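Long-range contacts in probable fumarate reductase Ifc3 (Shewanella frigidimarina, PDB 1QO8), which catalyses the reduction of fumarate to succinate in vitro, essentially in that direction alone, with one FAD and four covalently bound c-type hemes, and may help carry electrons to Fe(3+): residues G309-N314 with H499-G504; M351-W356 with H535-L540; V505-T510 with E529-V534. One frame throughout, in Å; residues are numbered along the deposited sequence.

Contact 1: residues G309-N314 with H499-G504; sequences GGYGMN and HHTMGG. With FAD (flavin-adenine dinucleotide), chain G.
Thr501 OG1 accepts the backbone N-H of Tyr311 at an N to OG1 distance of 3.0 Å, with 150° at the hydrogen, and Gly310 CA packs directly on the same hydroxyl oxygen. The threonine rotamer explains how one side chain serves two purposes: OG1 lies between the backbone N and the carbonyl carbon (chi1 56°), pointing at the Gly310-Tyr311 peptide, while CG2 swings out over the tyrosine. That methyl stands above the middle of the Tyr311 ring, 3.7 Å from CG2 to the ring centroid and only 3° off the normal, a clean CH-pi contact. Gly503 O approaches the same ring at its edge, near CE2. Beyond the ring, Tyr311 OH is hydrogen-bonded to Ile354 O, which ties down the far end of the phenol.

On the other side of residues 499-504 is the flavin cofactor. His499 CE1 comes within 3.3 Å of FAD C8, its ring oblique to the isoalloxazine, and by similarity this histidine helps to bind fumarate and succinate. His500 meets FAD O3' in the plane of its imidazole, at the edge, with CE1 3.0 Å from that oxygen. The backbone N-H of Thr501 is taken by Glu529 OE2. Gly309 passes close to the pyrophosphate, its CA 3.3 Å from FAD O3P. After it the chain makes a type I turn from Tyr311 to Asn314, closed by Asn314 N to Tyr311 O at 2.8 Å, and Asn314 takes the N-cap position of helix 315-321. The glycine-containing loop after strand 303-306 of the parallel Rossmann-type sheet, and strand 489-505, whose classic beta bulge puts His499 and His500 both opposite Gln358, together line the FAD pocket.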
loop_
_atom_site.group_PDB
_atom_site.type_symbol
_atom_site.label_atom_id
_atom_site.label_comp_id
_atom_site.label_asym_id
_atom_site.label_seq_id
_atom_site.Cartn_x
_atom_site.Cartn_y
_atom_site.Cartn_z
ATOM N N GLY A 309 -1.282 14.220 10.289
ATOM C CA GLY A 309 -2.071 13.196 11.013
ATOM C C GLY A 309 -2.368 11.967 10.202
ATOM O O GLY A 309 -1.674 11.775 9.179
ATOM N N GLY A 310 -3.370 11.118 10.572
ATOM C CA GLY A 310 -3.339 9.742 10.002
ATOM C C GLY A 310 -4.429 9.683 8.891
ATOM O O GLY A 310 -4.980 10.739 8.526
ATOM N N TYR A 311 -4.827 8.501 8.455
ATOM C CA TYR A 311 -5.719 8.371 7.312
ATOM C C TYR A 311 -6.926 7.521 7.730
ATOM O O TYR A 311 -7.802 7.175 6.902
ATOM C CB TYR A 311 -5.084 7.806 6.053
ATOM C CG TYR A 311 -4.466 6.423 6.001
ATOM C CD1 TYR A 311 -5.318 5.325 5.737
ATOM C CD2 TYR A 311 -3.139 6.146 6.227
ATOM C CE1 TYR A 311 -4.840 4.025 5.730
ATOM C CE2 TYR A 311 -2.631 4.845 6.151
ATOM C CZ TYR A 311 -3.501 3.791 5.894
ATOM O OH TYR A 311 -3.065 2.494 5.793
ATOM N N GLY A 312 -7.236 7.501 9.048
ATOM C CA GLY A 312 -8.294 6.517 9.449
ATOM C C GLY A 312 -9.655 6.921 9.042
ATOM O O GLY A 312 -10.554 6.042 9.019
ATOM N N MET A 313 -9.949 8.194 8.681
ATOM C CA MET A 313 -11.304 8.522 8.212
ATOM C C MET A 313 -11.361 8.621 6.687
ATOM O O MET A 313 -12.389 8.938 6.069
ATOM C CB MET A 313 -11.715 9.899 8.777
ATOM C CG MET A 313 -11.626 9.908 10.330
ATOM S SD MET A 313 -13.110 9.065 10.896
ATOM C CE MET A 313 -14.495 10.174 10.750
ATOM N N ASN A 314 -10.276 8.220 6.017
ATOM C CA ASN A 314 -10.374 8.226 4.526
ATOM C C ASN A 314 -10.845 6.833 4.174
ATOM O O ASN A 314 -10.087 5.850 4.206
ATOM C CB ASN A 314 -8.951 8.532 3.939
ATOM C CG ASN A 314 -9.020 8.741 2.417
ATOM O OD1 ASN A 314 -8.544 9.750 1.838
ATOM N ND2 ASN A 314 -9.725 7.842 1.776
ATOM N N HIS A 499 -8.643 3.499 14.472
ATOM C CA HIS A 499 -8.107 4.298 15.515
ATOM C C HIS A 499 -6.782 4.870 15.135
ATOM O O HIS A 499 -6.610 6.018 15.568
ATOM C CB HIS A 499 -7.931 3.319 16.773
ATOM C CG HIS A 499 -7.456 4.109 17.953
ATOM N ND1 HIS A 499 -8.358 4.979 18.544
ATOM C CD2 HIS A 499 -6.318 4.190 18.653
ATOM C CE1 HIS A 499 -7.759 5.607 19.585
ATOM N NE2 HIS A 499 -6.519 5.181 19.617
ATOM N N HIS A 500 -5.864 4.211 14.439
ATOM C CA HIS A 500 -4.568 4.918 14.317
ATOM C C HIS A 500 -4.008 4.290 13.037
ATOM O O HIS A 500 -4.100 3.073 12.870
ATOM C CB HIS A 500 -3.634 4.689 15.467
ATOM C CG HIS A 500 -2.300 5.407 15.355
ATOM N ND1 HIS A 500 -2.099 6.653 15.799
ATOM C CD2 HIS A 500 -1.105 4.962 14.774
ATOM C CE1 HIS A 500 -0.805 7.020 15.612
ATOM N NE2 HIS A 500 -0.212 6.051 14.944
ATOM N N THR A 501 -3.406 5.068 12.131
ATOM C CA THR A 501 -2.698 4.436 11.026
ATOM C C THR A 501 -1.206 4.530 11.189
ATOM O O THR A 501 -0.649 5.593 10.946
ATOM C CB THR A 501 -3.136 5.108 9.685
ATOM O OG1 THR A 501 -2.916 6.521 9.746
ATOM C CG2 THR A 501 -4.622 4.934 9.557
ATOM N N MET A 502 -0.544 3.471 11.643
ATOM C CA MET A 502 0.866 3.422 11.852
ATOM C C MET A 502 1.621 3.661 10.538
ATOM O O MET A 502 2.753 4.164 10.669
ATOM C CB MET A 502 1.413 1.999 12.271
ATOM C CG MET A 502 1.025 1.535 13.709
ATOM S SD MET A 502 -0.694 1.182 14.099
ATOM C CE MET A 502 -1.078 -0.297 13.164
ATOM N N GLY A 503 1.128 3.240 9.388
ATOM C CA GLY A 503 1.916 3.435 8.201
ATOM C C GLY A 503 1.822 4.902 7.743
ATOM O O GLY A 503 0.913 5.644 8.203
ATOM N N GLY A 504 2.749 5.301 6.900
ATOM C CA GLY A 504 2.636 6.667 6.351
ATOM C C GLY A 504 3.879 6.918 5.466
ATOM O O GLY A 504 4.518 5.988 5.008
HETATM P PA FAD G . -3.324 15.257 14.320
HETATM O O1A FAD G . -3.393 15.640 15.766
HETATM O O2A FAD G . -4.355 14.614 13.720
HETATM O O5B FAD G . -3.475 16.657 13.624
HETATM C C5B FAD G . -3.280 16.861 12.164
HETATM C C4B FAD G . -3.751 18.360 11.811
HETATM O O4B FAD G . -3.509 18.452 10.323
HETATM C C3B FAD G . -5.304 18.508 11.924
HETATM O O3B FAD G . -5.826 19.423 12.778
HETATM C C2B FAD G . -5.832 18.396 10.447
HETATM O O2B FAD G . -7.036 19.151 10.167
HETATM C C1B FAD G . -4.720 19.084 9.748
HETATM N N9A FAD G . -4.615 18.720 8.329
HETATM C C8A FAD G . -4.838 17.501 7.738
HETATM N N7A FAD G . -4.770 17.561 6.437
HETATM C C5A FAD G . -4.482 18.889 6.133
HETATM C C6A FAD G . -4.367 19.621 4.875
HETATM N N6A FAD G . -4.475 19.072 3.697
HETATM N N1A FAD G . -4.053 20.933 5.019
HETATM C C2A FAD G . -4.011 21.578 6.234
HETATM N N3A FAD G . -4.127 20.980 7.441
HETATM C C4A FAD G . -4.387 19.651 7.303
HETATM N N1 FAD G . -1.813 8.216 21.263
HETATM C C2 FAD G . -1.049 8.231 22.322
HETATM O O2 FAD G . 0.125 8.064 22.378
HETATM N N3 FAD G . -1.563 8.470 23.633
HETATM C C4 FAD G . -2.933 8.700 23.703
HETATM O O4 FAD G . -3.443 8.860 24.775
HETATM C C4X FAD G . -3.770 8.613 22.509
HETATM N N5 FAD G . -5.099 8.772 22.605
HETATM C C5X FAD G . -5.880 8.775 21.499
HETATM C C6 FAD G . -7.259 8.963 21.669
HETATM C C7 FAD G . -8.077 8.980 20.565
HETATM C C7M FAD G . -9.557 9.177 20.661
HETATM C C8 FAD G . -7.477 8.844 19.262
HETATM C C8M FAD G . -8.350 8.933 18.047
HETATM C C9 FAD G . -6.125 8.691 19.091
HETATM C C9A FAD G . -5.289 8.653 20.182
HETATM N N10 FAD G . -3.893 8.467 20.136
HETATM C C10 FAD G . -3.130 8.441 21.239
HETATM C "C1'" FAD G . -3.159 8.699 18.851
HETATM C "C2'" FAD G . -2.492 10.115 18.871
HETATM O "O2'" FAD G . -3.546 10.916 19.505
HETATM C "C3'" FAD G . -2.491 10.588 17.397
HETATM O "O3'" FAD G . -1.734 9.689 16.577
HETATM C "C4'" FAD G . -1.527 11.820 17.327
HETATM O "O4'" FAD G . -2.222 12.843 18.102
HETATM C "C5'" FAD G . -1.534 12.283 15.826
HETATM O "O5'" FAD G . -0.914 13.715 15.903
HETATM P P FAD G . -0.578 14.531 14.641
HETATM O O1P FAD G . 0.035 15.807 15.172
HETATM O O2P FAD G . 0.160 13.645 13.858
HETATM O O3P FAD G . -1.859 14.658 13.975
#

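Contact 2: residues M351-W356 with H535-L540; sequences MTDIDW and HGYNRL. With FAD (flavin-adenine dinucleotide), chain G.
Two beta turns meet here through an aromatic stack, Trp356 closing the type I turn that starts at Asp353 and Tyr537 standing within the type II' turn from His535 to Asn538. The phenol ring lies flat over the indole, with the centroid of its ring 3.7 Å from that of the five-membered indole ring and the planes 14° apart. Tyr537 CE1 and CZ ride over Trp356 NE1, while Tyr537 CB reaches over the six-membered ring as a CH-pi contact. Both CG atoms are anti to their own carbonyl carbons (chi1 -79° for Trp356, -70° for Tyr537), which carries the two rings out of their turns to overlap.

The polar ends of the stacked pair are joined by one water, which accepts from Trp356 NE1 at 3.1 Å and lies 2.6 Å from Tyr537 OH. A second water donates to both Asp353 OD2, at 2.7 Å, and Gly536 O, at 2.9 Å, and so links the turns a second time. The other carboxylate oxygen, Asp353 OD1, comes to the edge of the tyrosine ring at 3.7 Å from CE1; carboxylate and ring stand almost perpendicular. Gly536 takes the second position of the II' turn with positive phi. Farther along, Arg539, its chain bent at chi3, brings NH1 to 3.3 Å from FAD N1, and by similarity it binds fumarate and succinate.

Trp356 also makes a cation-pi contact with Arg322 and touches Arg196, and Leu516 and Ser518 of the second subunit pack on Trp356 and Tyr537. The turn at 353-356 connects strand 351-352 to strand 357-364, both antiparallel neighbours of strand 489-505, whereas 535-540 runs on toward helix 543-563, against which His535 and Arg539 rest.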
loop_
_atom_site.group_PDB
_atom_site.type_symbol
_atom_site.label_atom_id
_atom_site.label_comp_id
_atom_site.label_asym_id
_atom_site.label_seq_id
_atom_site.Cartn_x
_atom_site.Cartn_y
_atom_site.Cartn_z
ATOM N N MET A 351 6.819 5.378 1.113
ATOM C CA MET A 351 6.018 5.126 2.264
ATOM C C MET A 351 6.655 4.062 3.152
ATOM O O MET A 351 7.567 3.303 2.730
ATOM C CB MET A 351 4.611 4.686 1.910
ATOM C CG MET A 351 3.755 5.447 0.904
ATOM S SD MET A 351 3.407 7.063 1.618
ATOM C CE MET A 351 3.794 8.206 0.288
ATOM N N THR A 352 6.287 3.989 4.399
ATOM C CA THR A 352 6.801 2.919 5.304
ATOM C C THR A 352 5.604 2.180 5.898
ATOM O O THR A 352 4.699 2.848 6.508
ATOM C CB THR A 352 7.675 3.495 6.434
ATOM O OG1 THR A 352 8.862 4.120 5.941
ATOM C CG2 THR A 352 8.154 2.445 7.453
ATOM N N ASP A 353 5.575 0.853 5.822
ATOM C CA ASP A 353 4.452 0.095 6.371
ATOM C C ASP A 353 3.106 0.722 6.060
ATOM O O ASP A 353 2.189 0.773 6.946
ATOM C CB ASP A 353 4.558 -0.096 7.922
ATOM C CG ASP A 353 5.890 -0.616 8.406
ATOM O OD1 ASP A 353 6.462 -1.510 7.704
ATOM O OD2 ASP A 353 6.446 -0.217 9.458
ATOM N N ILE A 354 2.844 1.085 4.786
ATOM C CA ILE A 354 1.814 2.093 4.493
ATOM C C ILE A 354 0.428 1.602 4.880
ATOM O O ILE A 354 -0.507 2.296 5.341
ATOM C CB ILE A 354 1.861 2.491 3.018
ATOM C CG1 ILE A 354 0.867 3.584 2.628
ATOM C CG2 ILE A 354 1.635 1.255 2.137
ATOM C CD1 ILE A 354 1.129 4.943 3.304
ATOM N N ASP A 355 0.258 0.276 4.785
ATOM C CA ASP A 355 -1.086 -0.306 4.890
ATOM C C ASP A 355 -1.415 -0.758 6.323
ATOM O O ASP A 355 -2.525 -1.280 6.497
ATOM C CB ASP A 355 -1.281 -1.414 3.871
ATOM C CG ASP A 355 -0.332 -2.586 3.841
ATOM O OD1 ASP A 355 0.842 -2.409 4.212
ATOM O OD2 ASP A 355 -0.782 -3.682 3.457
ATOM N N TRP A 356 -0.655 -0.430 7.331
ATOM C CA TRP A 356 -0.805 -1.005 8.682
ATOM C C TRP A 356 -1.744 -0.109 9.519
ATOM O O TRP A 356 -1.410 1.080 9.663
ATOM C CB TRP A 356 0.537 -1.311 9.396
ATOM C CG TRP A 356 1.037 -2.615 8.822
ATOM C CD1 TRP A 356 1.885 -2.779 7.761
ATOM C CD2 TRP A 356 0.675 -3.929 9.240
ATOM N NE1 TRP A 356 2.087 -4.112 7.480
ATOM C CE2 TRP A 356 1.335 -4.833 8.370
ATOM C CE3 TRP A 356 -0.179 -4.411 10.231
ATOM C CZ2 TRP A 356 1.167 -6.219 8.484
ATOM C CZ3 TRP A 356 -0.361 -5.787 10.321
ATOM C CH2 TRP A 356 0.352 -6.664 9.489
ATOM N N HIS A 535 6.185 3.055 14.847
ATOM C CA HIS A 535 5.384 2.073 15.501
ATOM C C HIS A 535 5.357 0.689 14.853
ATOM O O HIS A 535 4.758 -0.244 15.423
ATOM C CB HIS A 535 3.914 2.563 15.607
ATOM C CG HIS A 535 3.831 3.897 16.270
ATOM N ND1 HIS A 535 3.374 5.031 15.594
ATOM C CD2 HIS A 535 4.188 4.290 17.529
ATOM C CE1 HIS A 535 3.398 6.066 16.415
ATOM N NE2 HIS A 535 3.914 5.642 17.578
ATOM N N GLY A 536 6.137 0.515 13.782
ATOM C CA GLY A 536 6.029 -0.753 13.056
ATOM C C GLY A 536 4.611 -1.212 12.872
ATOM O O GLY A 536 3.781 -0.454 12.331
ATOM N N TYR A 537 4.301 -2.462 13.173
ATOM C CA TYR A 537 2.933 -2.966 12.890
ATOM C C TYR A 537 1.959 -2.674 14.005
ATOM O O TYR A 537 0.784 -3.026 13.829
ATOM C CB TYR A 537 2.964 -4.483 12.594
ATOM C CG TYR A 537 3.603 -4.922 11.302
ATOM C CD1 TYR A 537 4.260 -4.017 10.464
ATOM C CD2 TYR A 537 3.527 -6.255 10.880
ATOM C CE1 TYR A 537 4.821 -4.433 9.266
ATOM C CE2 TYR A 537 4.091 -6.693 9.680
ATOM C CZ TYR A 537 4.725 -5.768 8.877
ATOM O OH TYR A 537 5.279 -6.127 7.677
ATOM N N ASN A 538 2.309 -2.010 15.117
ATOM C CA ASN A 538 1.229 -1.816 16.139
ATOM C C ASN A 538 1.646 -0.706 17.057
ATOM O O ASN A 538 2.719 -0.837 17.668
ATOM C CB ASN A 538 1.003 -3.125 16.894
ATOM C CG ASN A 538 -0.116 -2.977 17.921
ATOM O OD1 ASN A 538 -1.245 -2.596 17.644
ATOM N ND2 ASN A 538 0.223 -3.165 19.188
ATOM N N ARG A 539 0.849 0.355 17.177
ATOM C CA ARG A 539 1.224 1.486 18.062
ATOM C C ARG A 539 0.947 1.058 19.517
ATOM O O ARG A 539 -0.191 0.606 19.697
ATOM C CB ARG A 539 0.328 2.692 17.723
ATOM C CG ARG A 539 0.371 3.929 18.614
ATOM C CD ARG A 539 -0.848 4.857 18.487
ATOM N NE ARG A 539 -1.999 4.042 18.960
ATOM C CZ ARG A 539 -2.563 4.021 20.163
ATOM N NH1 ARG A 539 -2.095 4.912 21.042
ATOM N NH2 ARG A 539 -3.515 3.148 20.469
ATOM N N LEU A 540 1.884 1.233 20.452
ATOM C CA LEU A 540 1.516 1.238 21.872
ATOM C C LEU A 540 0.907 2.502 22.429
ATOM O O LEU A 540 1.279 3.653 22.110
ATOM C CB LEU A 540 2.825 0.938 22.668
ATOM C CG LEU A 540 3.462 -0.421 22.328
ATOM C CD1 LEU A 540 4.576 -0.833 23.278
ATOM C CD2 LEU A 540 2.399 -1.531 22.415
HETATM P PA FAD G . -3.324 15.257 14.320
HETATM O O1A FAD G . -3.393 15.640 15.766
HETATM O O2A FAD G . -4.355 14.614 13.720
HETATM O O5B FAD G . -3.475 16.657 13.624
HETATM C C5B FAD G . -3.280 16.861 12.164
HETATM C C4B FAD G . -3.751 18.360 11.811
HETATM O O4B FAD G . -3.509 18.452 10.323
HETATM C C3B FAD G . -5.304 18.508 11.924
HETATM O O3B FAD G . -5.826 19.423 12.778
HETATM C C2B FAD G . -5.832 18.396 10.447
HETATM O O2B FAD G . -7.036 19.151 10.167
HETATM C C1B FAD G . -4.720 19.084 9.748
HETATM N N9A FAD G . -4.615 18.720 8.329
HETATM C C8A FAD G . -4.838 17.501 7.738
HETATM N N7A FAD G . -4.770 17.561 6.437
HETATM C C5A FAD G . -4.482 18.889 6.133
HETATM C C6A FAD G . -4.367 19.621 4.875
HETATM N N6A FAD G . -4.475 19.072 3.697
HETATM N N1A FAD G . -4.053 20.933 5.019
HETATM C C2A FAD G . -4.011 21.578 6.234
HETATM N N3A FAD G . -4.127 20.980 7.441
HETATM C C4A FAD G . -4.387 19.651 7.303
HETATM N N1 FAD G . -1.813 8.216 21.263
HETATM C C2 FAD G . -1.049 8.231 22.322
HETATM O O2 FAD G . 0.125 8.064 22.378
HETATM N N3 FAD G . -1.563 8.470 23.633
HETATM C C4 FAD G . -2.933 8.700 23.703
HETATM O O4 FAD G . -3.443 8.860 24.775
HETATM C C4X FAD G . -3.770 8.613 22.509
HETATM N N5 FAD G . -5.099 8.772 22.605
HETATM C C5X FAD G . -5.880 8.775 21.499
HETATM C C6 FAD G . -7.259 8.963 21.669
HETATM C C7 FAD G . -8.077 8.980 20.565
HETATM C C7M FAD G . -9.557 9.177 20.661
HETATM C C8 FAD G . -7.477 8.844 19.262
HETATM C C8M FAD G . -8.350 8.933 18.047
HETATM C C9 FAD G . -6.125 8.691 19.091
HETATM C C9A FAD G . -5.289 8.653 20.182
HETATM N N10 FAD G . -3.893 8.467 20.136
HETATM C C10 FAD G . -3.130 8.441 21.239
HETATM C "C1'" FAD G . -3.159 8.699 18.851
HETATM C "C2'" FAD G . -2.492 10.115 18.871
HETATM O "O2'" FAD G . -3.546 10.916 19.505
HETATM C "C3'" FAD G . -2.491 10.588 17.397
HETATM O "O3'" FAD G . -1.734 9.689 16.577
HETATM C "C4'" FAD G . -1.527 11.820 17.327
HETATM O "O4'" FAD G . -2.222 12.843 18.102
HETATM C "C5'" FAD G . -1.534 12.283 15.826
HETATM O "O5'" FAD G . -0.914 13.715 15.903
HETATM P P FAD G . -0.578 14.531 14.641
HETATM O O1P FAD G . 0.035 15.807 15.172
HETATM O O2P FAD G . 0.160 13.645 13.858
HETATM O O3P FAD G . -1.859 14.658 13.975
HETATM O O HOH W 1 5.351 1.656 11.048
HETATM O O HOH W 2 4.310 -4.915 5.533
#

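Contact 3: residues V505-T510 with E529-V534; sequences VAINTT and EVTGGV. With FAD (flavin-adenine dinucleotide), chain G.
Extended backbone torsions at Val505 (psi 134°) and Thr531 (psi 150°) let the two segments lie side by side with their CA atoms 4.5 Å apart. Val505 is gripped from both of its peptide groups: its N-H goes to Val530 O, 2.9 Å from Val505 N, and its O receives Gly532 N at 3.0 Å. Thr531 CA-H also leans on Val505 O. Bonds to the residues before and after Thr531 make this a single bridge of parallel type, joining the end of strand 489-505 to the loop that follows strand 524-526, the edge of the parallel Rossmann-like sheet of the FAD domain.

Glu529, early in the same loop, touches the cofactor. Its backbone N donates to FAD O2P at 2.9 Å, and the side chain, turned with CG anti to the backbone N (chi1 -160°) and extended beyond, carries OE1 to FAD O3', whose hydroxyl donates to it at 2.8 Å. Ala526 of strand 524-526 packs against Val505, Ile507 and Thr531. Thr531 OG1 is buried with no polar partner in the model, though its exact placing is doubtful because it is too close to Ile507 CD1. Farther out, a water accepts from Ile507 N at 2.9 Å and donates to Gly532 O at 3.1 Å.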
loop_
_atom_site.group_PDB
_atom_site.type_symbol
_atom_site.label_atom_id
_atom_site.label_comp_id
_atom_site.label_asym_id
_atom_site.label_seq_id
_atom_site.Cartn_x
_atom_site.Cartn_y
_atom_site.Cartn_z
ATOM N N VAL A 505 4.246 8.143 5.391
ATOM C CA VAL A 505 5.371 8.692 4.566
ATOM C C VAL A 505 6.641 8.175 5.149
ATOM O O VAL A 505 6.834 8.177 6.379
ATOM C CB VAL A 505 5.034 10.172 4.710
ATOM C CG1 VAL A 505 5.993 11.045 5.519
ATOM C CG2 VAL A 505 4.383 10.713 3.486
ATOM N N ALA A 506 7.579 7.679 4.336
ATOM C CA ALA A 506 8.884 7.333 4.872
ATOM C C ALA A 506 9.705 8.563 5.245
ATOM O O ALA A 506 9.859 9.582 4.559
ATOM C CB ALA A 506 9.701 6.502 3.871
ATOM N N ILE A 507 10.421 8.335 6.314
ATOM C CA ILE A 507 11.235 9.381 6.965
ATOM C C ILE A 507 12.601 8.879 7.331
ATOM O O ILE A 507 12.693 7.656 7.534
ATOM C CB ILE A 507 10.324 9.849 8.111
ATOM C CG1 ILE A 507 9.972 11.294 7.725
ATOM C CG2 ILE A 507 10.745 9.727 9.545
ATOM C CD1 ILE A 507 8.517 11.564 7.726
ATOM N N ASN A 508 13.604 9.768 7.377
ATOM C CA ASN A 508 14.858 9.427 8.037
ATOM C C ASN A 508 14.836 9.926 9.470
ATOM O O ASN A 508 13.918 10.576 9.969
ATOM C CB ASN A 508 16.048 10.093 7.294
ATOM C CG ASN A 508 16.178 11.533 7.740
ATOM O OD1 ASN A 508 15.423 12.490 7.629
ATOM N ND2 ASN A 508 17.306 11.694 8.500
ATOM N N THR A 509 15.980 9.801 10.134
ATOM C CA THR A 509 16.137 10.267 11.493
ATOM C C THR A 509 16.133 11.765 11.608
ATOM O O THR A 509 15.850 12.179 12.732
ATOM C CB THR A 509 17.375 9.694 12.196
ATOM O OG1 THR A 509 18.539 10.221 11.596
ATOM C CG2 THR A 509 17.318 8.184 12.041
ATOM N N THR A 510 16.330 12.547 10.552
ATOM C CA THR A 510 16.198 13.992 10.714
ATOM C C THR A 510 14.843 14.431 10.204
ATOM O O THR A 510 14.574 15.610 10.020
ATOM C CB THR A 510 17.334 14.742 9.980
ATOM O OG1 THR A 510 17.367 14.199 8.669
ATOM C CG2 THR A 510 18.679 14.552 10.716
ATOM N N GLU A 529 1.487 11.200 12.976
ATOM C CA GLU A 529 0.897 9.972 12.419
ATOM C C GLU A 529 0.986 9.952 10.902
ATOM O O GLU A 529 0.690 8.911 10.250
ATOM C CB GLU A 529 -0.598 9.902 12.758
ATOM C CG GLU A 529 -1.282 8.520 12.680
ATOM C CD GLU A 529 -2.668 8.553 13.254
ATOM O OE1 GLU A 529 -3.001 9.435 14.141
ATOM O OE2 GLU A 529 -3.559 7.783 12.809
ATOM N N VAL A 530 1.164 11.114 10.245
ATOM C CA VAL A 530 1.377 11.142 8.802
ATOM C C VAL A 530 2.505 10.221 8.310
ATOM O O VAL A 530 2.573 9.729 7.178
ATOM C CB VAL A 530 1.555 12.563 8.250
ATOM C CG1 VAL A 530 2.888 13.201 8.574
ATOM C CG2 VAL A 530 1.305 12.458 6.724
ATOM N N THR A 531 3.484 9.948 9.113
ATOM C CA THR A 531 4.731 9.223 8.939
ATOM C C THR A 531 4.570 7.750 9.310
ATOM O O THR A 531 3.687 7.367 10.080
ATOM C CB THR A 531 5.606 9.974 9.955
ATOM O OG1 THR A 531 6.396 11.056 9.380
ATOM C CG2 THR A 531 6.166 9.177 11.025
ATOM N N GLY A 532 5.339 6.855 8.663
ATOM C CA GLY A 532 5.220 5.428 8.962
ATOM C C GLY A 532 6.473 4.949 9.635
ATOM O O GLY A 532 7.456 5.742 9.593
ATOM N N GLY A 533 6.728 3.817 10.257
ATOM C CA GLY A 533 8.027 3.516 10.807
ATOM C C GLY A 533 8.284 3.670 12.296
ATOM O O GLY A 533 9.166 2.977 12.852
ATOM N N VAL A 534 7.733 4.577 13.052
ATOM C CA VAL A 534 7.972 4.718 14.489
ATOM C C VAL A 534 7.366 3.525 15.243
ATOM O O VAL A 534 7.959 2.987 16.135
ATOM C CB VAL A 534 7.381 6.063 14.980
ATOM C CG1 VAL A 534 7.646 6.158 16.505
ATOM C CG2 VAL A 534 8.115 7.186 14.276
HETATM P PA FAD G . -3.324 15.257 14.320
HETATM O O1A FAD G . -3.393 15.640 15.766
HETATM O O2A FAD G . -4.355 14.614 13.720
HETATM O O5B FAD G . -3.475 16.657 13.624
HETATM C C5B FAD G . -3.280 16.861 12.164
HETATM C C4B FAD G . -3.751 18.360 11.811
HETATM O O4B FAD G . -3.509 18.452 10.323
HETATM C C3B FAD G . -5.304 18.508 11.924
HETATM O O3B FAD G . -5.826 19.423 12.778
HETATM C C2B FAD G . -5.832 18.396 10.447
HETATM O O2B FAD G . -7.036 19.151 10.167
HETATM C C1B FAD G . -4.720 19.084 9.748
HETATM N N9A FAD G . -4.615 18.720 8.329
HETATM C C8A FAD G . -4.838 17.501 7.738
HETATM N N7A FAD G . -4.770 17.561 6.437
HETATM C C5A FAD G . -4.482 18.889 6.133
HETATM C C6A FAD G . -4.367 19.621 4.875
HETATM N N6A FAD G . -4.475 19.072 3.697
HETATM N N1A FAD G . -4.053 20.933 5.019
HETATM C C2A FAD G . -4.011 21.578 6.234
HETATM N N3A FAD G . -4.127 20.980 7.441
HETATM C C4A FAD G . -4.387 19.651 7.303
HETATM N N1 FAD G . -1.813 8.216 21.263
HETATM C C2 FAD G . -1.049 8.231 22.322
HETATM O O2 FAD G . 0.125 8.064 22.378
HETATM N N3 FAD G . -1.563 8.470 23.633
HETATM C C4 FAD G . -2.933 8.700 23.703
HETATM O O4 FAD G . -3.443 8.860 24.775
HETATM C C4X FAD G . -3.770 8.613 22.509
HETATM N N5 FAD G . -5.099 8.772 22.605
HETATM C C5X FAD G . -5.880 8.775 21.499
HETATM C C6 FAD G . -7.259 8.963 21.669
HETATM C C7 FAD G . -8.077 8.980 20.565
HETATM C C7M FAD G . -9.557 9.177 20.661
HETATM C C8 FAD G . -7.477 8.844 19.262
HETATM C C8M FAD G . -8.350 8.933 18.047
HETATM C C9 FAD G . -6.125 8.691 19.091
HETATM C C9A FAD G . -5.289 8.653 20.182
HETATM N N10 FAD G . -3.893 8.467 20.136
HETATM C C10 FAD G . -3.130 8.441 21.239
HETATM C "C1'" FAD G . -3.159 8.699 18.851
HETATM C "C2'" FAD G . -2.492 10.115 18.871
HETATM O "O2'" FAD G . -3.546 10.916 19.505
HETATM C "C3'" FAD G . -2.491 10.588 17.397
HETATM O "O3'" FAD G . -1.734 9.689 16.577
HETATM C "C4'" FAD G . -1.527 11.820 17.327
HETATM O "O4'" FAD G . -2.222 12.843 18.102
HETATM C "C5'" FAD G . -1.534 12.283 15.826
HETATM O "O5'" FAD G . -0.914 13.715 15.903
HETATM P P FAD G . -0.578 14.531 14.641
HETATM O O1P FAD G . 0.035 15.807 15.172
HETATM O O2P FAD G . 0.160 13.645 13.858
HETATM O O3P FAD G . -1.859 14.658 13.975
HETATM O O HOH W 3 9.838 5.854 7.672
#

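Overall arrangement
Contacts 1 and 3 are buried and contact 2 is only partly so, lying where the second subunit packs on the fold. Strand 489-505 connects them: it runs through contact 1, ends in contact 3, and pairs with strand 351-352 of contact 2 through the Gly504-Thr352 backbone bond. Contacts 2 and 3 share the loop between strand 524-526 and helix 543-563, contact 3 being nested inside the chain loop that contact 2 closes. Chemistry follows position. Contact 1 rests on a threonine hydroxyl and methyl, contact 3 on backbone bonds, and contact 2 on stacked rings and bridging waters. Each also has a residue beside FAD.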